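Local coordinates for protein beta-phosphoglucomutase (Bacteroides vulgatus, PDB 3DV9) that probably interconverts beta-glucose 1-phosphate and glucose 6-phosphate as a magnesium-dependent phosphoglucomutase of the haloacid dehalogenase superfamily, at residues A[24-29]-A[123-128]; A[47-52]-A[91-96]. All coordinates share one frame; numbering follows the deposited sequence.

Contact 1: A[24-29]-A[123-128]; sequences KAVLFD and EGLTPM. With MG (magnesium ion), chain B.
V26 and M128 lock two parallel strands together: V26 N gives its hydrogen to T126 O at 3.0 Å, and V26 O takes that of selenomethionine M128 N at 2.9 Å. The ladder runs on at both ends, from T126 N to K24 O (2.9 Å) and from F28 N to M128 O (2.8 Å, 169° at the hydrogen). P127 has no N-H, and the ladder to 25-29 uses none at this position; its CA-H makes a further contact with V26 O. On the sheet face shared by A25 and T126, L27 lies alongside M128, CD1 3.7 Å from SE. M128 O also sits at the edge of the F28 ring, in its plane. Behind T126, a water links its OG1 to K24 O, and G124 turns the chain out of helix 113-122 with a Schellman motif. At the other end, the extended chi1 of D29 (179°) carries its carboxylate beyond the strand to magnesium, bound through OD2 at 2.1 Å; D31, E65 and N190 add further ligands. These are neighbouring inner strands of the Rossmann-like HAD core: 185-189 pairs with the other edge of 25-29, helix 169-178 packs on L27 and M128, and helices 113-122 and 230-244 pack on F28 and L125.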
# COMPACT_ATOMS: atom_id res chain seq x y z
N LYS A 24 -9.83 -7.89 -13.34
CA LYS A 24 -8.89 -7.61 -14.42
C LYS A 24 -7.53 -7.15 -13.90
O LYS A 24 -6.54 -7.24 -14.61
CB LYS A 24 -9.47 -6.56 -15.37
CG LYS A 24 -10.82 -6.96 -15.92
CD LYS A 24 -11.24 -6.06 -17.06
CE LYS A 24 -12.68 -6.39 -17.51
NZ LYS A 24 -12.79 -7.63 -18.33
N ALA A 25 -7.52 -6.60 -12.70
CA ALA A 25 -6.32 -5.94 -12.20
C ALA A 25 -6.14 -6.17 -10.70
O ALA A 25 -7.12 -6.29 -9.96
CB ALA A 25 -6.43 -4.38 -12.47
N VAL A 26 -4.89 -6.18 -10.27
CA VAL A 26 -4.56 -6.31 -8.83
C VAL A 26 -3.55 -5.21 -8.52
O VAL A 26 -2.44 -5.19 -9.08
CB VAL A 26 -4.03 -7.72 -8.42
CG1 VAL A 26 -3.90 -7.82 -6.85
CG2 VAL A 26 -4.96 -8.85 -8.93
N LEU A 27 -3.96 -4.29 -7.65
CA LEU A 27 -3.23 -3.08 -7.32
C LEU A 27 -2.48 -3.31 -6.04
O LEU A 27 -3.10 -3.40 -4.97
CB LEU A 27 -4.20 -1.89 -7.13
CG LEU A 27 -4.71 -1.24 -8.41
CD1 LEU A 27 -4.79 -2.11 -9.62
CD2 LEU A 27 -6.00 -0.40 -8.15
N PHE A 28 -1.16 -3.42 -6.13
CA PHE A 28 -0.32 -3.71 -4.95
C PHE A 28 0.31 -2.48 -4.35
O PHE A 28 1.06 -1.73 -5.02
CB PHE A 28 0.82 -4.64 -5.32
CG PHE A 28 0.39 -6.04 -5.58
CD1 PHE A 28 0.50 -6.99 -4.55
CD2 PHE A 28 -0.10 -6.43 -6.82
CE1 PHE A 28 0.11 -8.32 -4.75
CE2 PHE A 28 -0.51 -7.77 -7.05
CZ PHE A 28 -0.38 -8.71 -6.02
N ASP A 29 0.10 -2.31 -3.05
CA ASP A 29 1.00 -1.42 -2.36
C ASP A 29 2.48 -1.93 -2.46
O ASP A 29 2.73 -3.13 -2.65
CB ASP A 29 0.57 -1.34 -0.90
CG ASP A 29 1.45 -0.47 -0.10
OD1 ASP A 29 1.67 0.68 -0.55
OD2 ASP A 29 1.95 -0.94 0.93
N GLU A 123 -2.52 -15.53 -15.28
CA GLU A 123 -3.96 -15.57 -15.43
C GLU A 123 -4.46 -14.49 -16.37
O GLU A 123 -5.66 -14.39 -16.63
CB GLU A 123 -4.65 -15.43 -14.06
CG GLU A 123 -4.57 -16.67 -13.21
CD GLU A 123 -5.37 -17.84 -13.79
OE1 GLU A 123 -6.48 -17.62 -14.31
OE2 GLU A 123 -4.87 -18.98 -13.72
N GLY A 124 -3.54 -13.66 -16.89
CA GLY A 124 -3.94 -12.61 -17.80
C GLY A 124 -4.37 -11.33 -17.12
O GLY A 124 -4.90 -10.44 -17.77
N LEU A 125 -4.19 -11.28 -15.80
CA LEU A 125 -4.48 -10.09 -15.00
C LEU A 125 -3.35 -9.06 -15.03
O LEU A 125 -2.18 -9.40 -15.27
CB LEU A 125 -4.81 -10.47 -13.55
CG LEU A 125 -5.96 -11.49 -13.34
CD1 LEU A 125 -6.03 -12.00 -11.91
CD2 LEU A 125 -7.27 -10.86 -13.73
N THR A 126 -3.70 -7.80 -14.76
CA THR A 126 -2.73 -6.71 -14.80
C THR A 126 -2.28 -6.30 -13.41
O THR A 126 -3.06 -5.71 -12.66
CB THR A 126 -3.35 -5.49 -15.48
OG1 THR A 126 -3.73 -5.87 -16.81
CG2 THR A 126 -2.37 -4.29 -15.47
N PRO A 127 -1.02 -6.64 -13.03
CA PRO A 127 -0.57 -6.18 -11.74
C PRO A 127 -0.17 -4.69 -11.85
O PRO A 127 0.34 -4.27 -12.90
CB PRO A 127 0.67 -7.06 -11.47
CG PRO A 127 0.69 -8.12 -12.55
CD PRO A 127 -0.01 -7.48 -13.70
N MSE A 128 -0.43 -3.92 -10.80
CA MSE A 128 -0.00 -2.51 -10.77
C MSE A 128 0.63 -2.27 -9.41
O MSE A 128 0.29 -2.95 -8.43
CB MSE A 128 -1.18 -1.54 -10.99
CG MSE A 128 -2.00 -1.83 -12.28
SE MSE A 128 -3.34 -0.43 -12.59
CE MSE A 128 -2.11 1.07 -12.80
MG MG B . 2.65 -0.26 2.85
O HOH W 1 -5.94 -7.23 -17.30
O HOH W 2 3.05 1.71 2.20
O HOH W 3 0.61 1.00 2.94

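Contact 2: A[47-52]-A[91-96]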
# COMPACT_ATOMS: atom_id res chain seq x y z
N LYS A 47 14.76 8.38 13.32
CA LYS A 47 16.08 8.93 13.54
C LYS A 47 16.25 10.33 12.94
O LYS A 47 16.83 11.21 13.58
CB LYS A 47 17.12 7.96 12.98
CG LYS A 47 18.58 8.39 13.12
CD LYS A 47 19.48 7.32 12.53
CE LYS A 47 20.89 7.80 12.38
NZ LYS A 47 21.79 6.61 12.31
N ILE A 48 15.75 10.52 11.71
CA ILE A 48 15.87 11.81 11.03
C ILE A 48 14.99 12.88 11.69
O ILE A 48 15.40 14.02 11.87
CB ILE A 48 15.56 11.66 9.52
CG1 ILE A 48 16.66 10.85 8.84
CG2 ILE A 48 15.35 13.04 8.85
CD1 ILE A 48 18.06 11.14 9.39
N MSE A 49 13.76 12.52 12.03
CA MSE A 49 12.89 13.41 12.79
C MSE A 49 13.54 13.85 14.10
O MSE A 49 13.48 15.02 14.45
CB MSE A 49 11.53 12.75 13.04
CG MSE A 49 10.68 12.69 11.74
SE MSE A 49 10.20 14.48 11.08
CE MSE A 49 8.65 14.82 12.20
N LYS A 50 14.19 12.91 14.79
CA LYS A 50 14.93 13.21 16.05
C LYS A 50 16.03 14.25 15.81
O LYS A 50 16.21 15.19 16.61
CB LYS A 50 15.51 11.93 16.66
CG LYS A 50 16.18 12.12 18.01
CD LYS A 50 16.65 10.77 18.53
CE LYS A 50 17.41 10.85 19.88
NZ LYS A 50 16.53 10.68 21.09
N ARG A 51 16.76 14.09 14.70
CA ARG A 51 17.84 14.99 14.32
C ARG A 51 17.33 16.42 14.11
O ARG A 51 18.05 17.39 14.39
CB ARG A 51 18.51 14.52 13.03
CG ARG A 51 19.73 15.32 12.67
CD ARG A 51 20.25 14.91 11.29
NE ARG A 51 20.65 13.49 11.36
CZ ARG A 51 20.90 12.73 10.29
NH1 ARG A 51 20.77 13.23 9.07
NH2 ARG A 51 21.24 11.44 10.46
N PHE A 52 16.12 16.55 13.58
CA PHE A 52 15.47 17.85 13.36
C PHE A 52 14.67 18.35 14.59
O PHE A 52 13.98 19.35 14.55
CB PHE A 52 14.59 17.79 12.11
CG PHE A 52 15.37 17.88 10.83
CD1 PHE A 52 15.46 19.09 10.15
CD2 PHE A 52 16.01 16.75 10.30
CE1 PHE A 52 16.17 19.20 8.97
CE2 PHE A 52 16.74 16.84 9.09
CZ PHE A 52 16.81 18.05 8.42
N LYS A 91 11.65 19.96 2.87
CA LYS A 91 12.64 19.51 1.90
C LYS A 91 13.93 18.95 2.52
O LYS A 91 14.48 17.95 2.03
CB LYS A 91 12.96 20.65 0.92
CG LYS A 91 13.99 20.27 -0.14
CD LYS A 91 14.53 21.49 -0.84
CE LYS A 91 15.22 21.08 -2.14
NZ LYS A 91 15.12 22.15 -3.18
N ALA A 92 14.42 19.61 3.58
CA ALA A 92 15.59 19.18 4.34
C ALA A 92 15.36 17.84 5.03
O ALA A 92 16.23 16.96 5.01
CB ALA A 92 15.97 20.25 5.36
N ILE A 93 14.19 17.70 5.64
CA ILE A 93 13.84 16.48 6.36
C ILE A 93 13.71 15.34 5.35
O ILE A 93 14.33 14.29 5.52
CB ILE A 93 12.58 16.67 7.20
CG1 ILE A 93 12.85 17.68 8.32
CG2 ILE A 93 12.07 15.29 7.74
CD1 ILE A 93 11.56 18.23 9.03
N TYR A 94 12.95 15.55 4.27
CA TYR A 94 12.82 14.46 3.30
C TYR A 94 14.18 14.03 2.72
O TYR A 94 14.45 12.82 2.60
CB TYR A 94 11.80 14.76 2.18
CG TYR A 94 11.41 13.49 1.44
CD1 TYR A 94 10.77 12.42 2.12
CD2 TYR A 94 11.70 13.32 0.08
CE1 TYR A 94 10.42 11.24 1.46
CE2 TYR A 94 11.35 12.12 -0.59
CZ TYR A 94 10.71 11.09 0.10
OH TYR A 94 10.35 9.92 -0.55
N GLN A 95 15.05 15.01 2.41
CA GLN A 95 16.38 14.70 1.87
C GLN A 95 17.19 13.86 2.86
O GLN A 95 17.81 12.85 2.48
CB GLN A 95 17.14 15.98 1.48
CG GLN A 95 16.71 16.58 0.14
CD GLN A 95 17.66 17.68 -0.36
OE1 GLN A 95 18.70 17.95 0.24
NE2 GLN A 95 17.27 18.33 -1.46
N ALA A 96 17.19 14.27 4.12
CA ALA A 96 17.94 13.54 5.14
C ALA A 96 17.41 12.12 5.31
O ALA A 96 18.18 11.17 5.50
CB ALA A 96 17.95 14.30 6.48
O HOH W 4 20.60 11.66 6.53
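F52 holds CG anti to its own carbonyl carbon (chi1 -78°), which swings the ring out from the end of helix 38-51 and across helix 87-101. I93 CG1 is likewise anti to its own carbonyl carbon, and this sets it under the ring while CG2, on the other branch, turns to I48 and M49. The result is a CH-pi contact: I93 CG1 lies 3.5 Å from the centroid of the F52 ring, 13° off the normal. A96 CB comes to the ring from its edge, 3.8 Å from F52 CE2, and A92 CB is equally near CE1. One turn back, I48 CG2 packs against A96 CB at 3.7 Å, with I93 CG2 slightly farther off, and selenomethionine M49, its chain bent at chi2 and chi3, brings SE to 3.9 Å from I93 CG2. Replacing F52 with an alanine would probably leave I93 CG1 without its aromatic cover and open a gap beside A92 and A96. At the solvent side, I48 CD1 lies against one face of the R51 guanidinium, toward its rim, and a water in the guanidinium plane accepts from R51 NH1 and donates to A96 O at 2.7 Å, tying the helices by a polar bridge. The short helical segments run roughly antiparallel, at 140° with axes 9.6 Å apart, in the helical cap domain. K47 adds a salt bridge to E100 farther along helix 87-101, while M49 and I93 reach inward to F54 and to V76 and I73 of helix 69-81.

Overall arrangement
Contact 1 belongs to the parallel-sheet core and contact 2 to the helical cap, on opposite sides of the chain's centre, with their own centres 35 Å apart. Even their nearest atoms stay about 13 Å from each other. The chain joins them directly: strand 25-29 delivers D29 to the magnesium ion, then the chain leaves the core into helix 38-51, and both segments of contact 2 are passed before it returns to the core with helix 113-122, which leads into 123-128. The metal site lies at the core end of this excursion, yet E65, from the inserted part, joins D29, D31 and N190 there. Cap and core probably close over substrate, as in related phosphoglucomutases, with contact 2 packing within the cap.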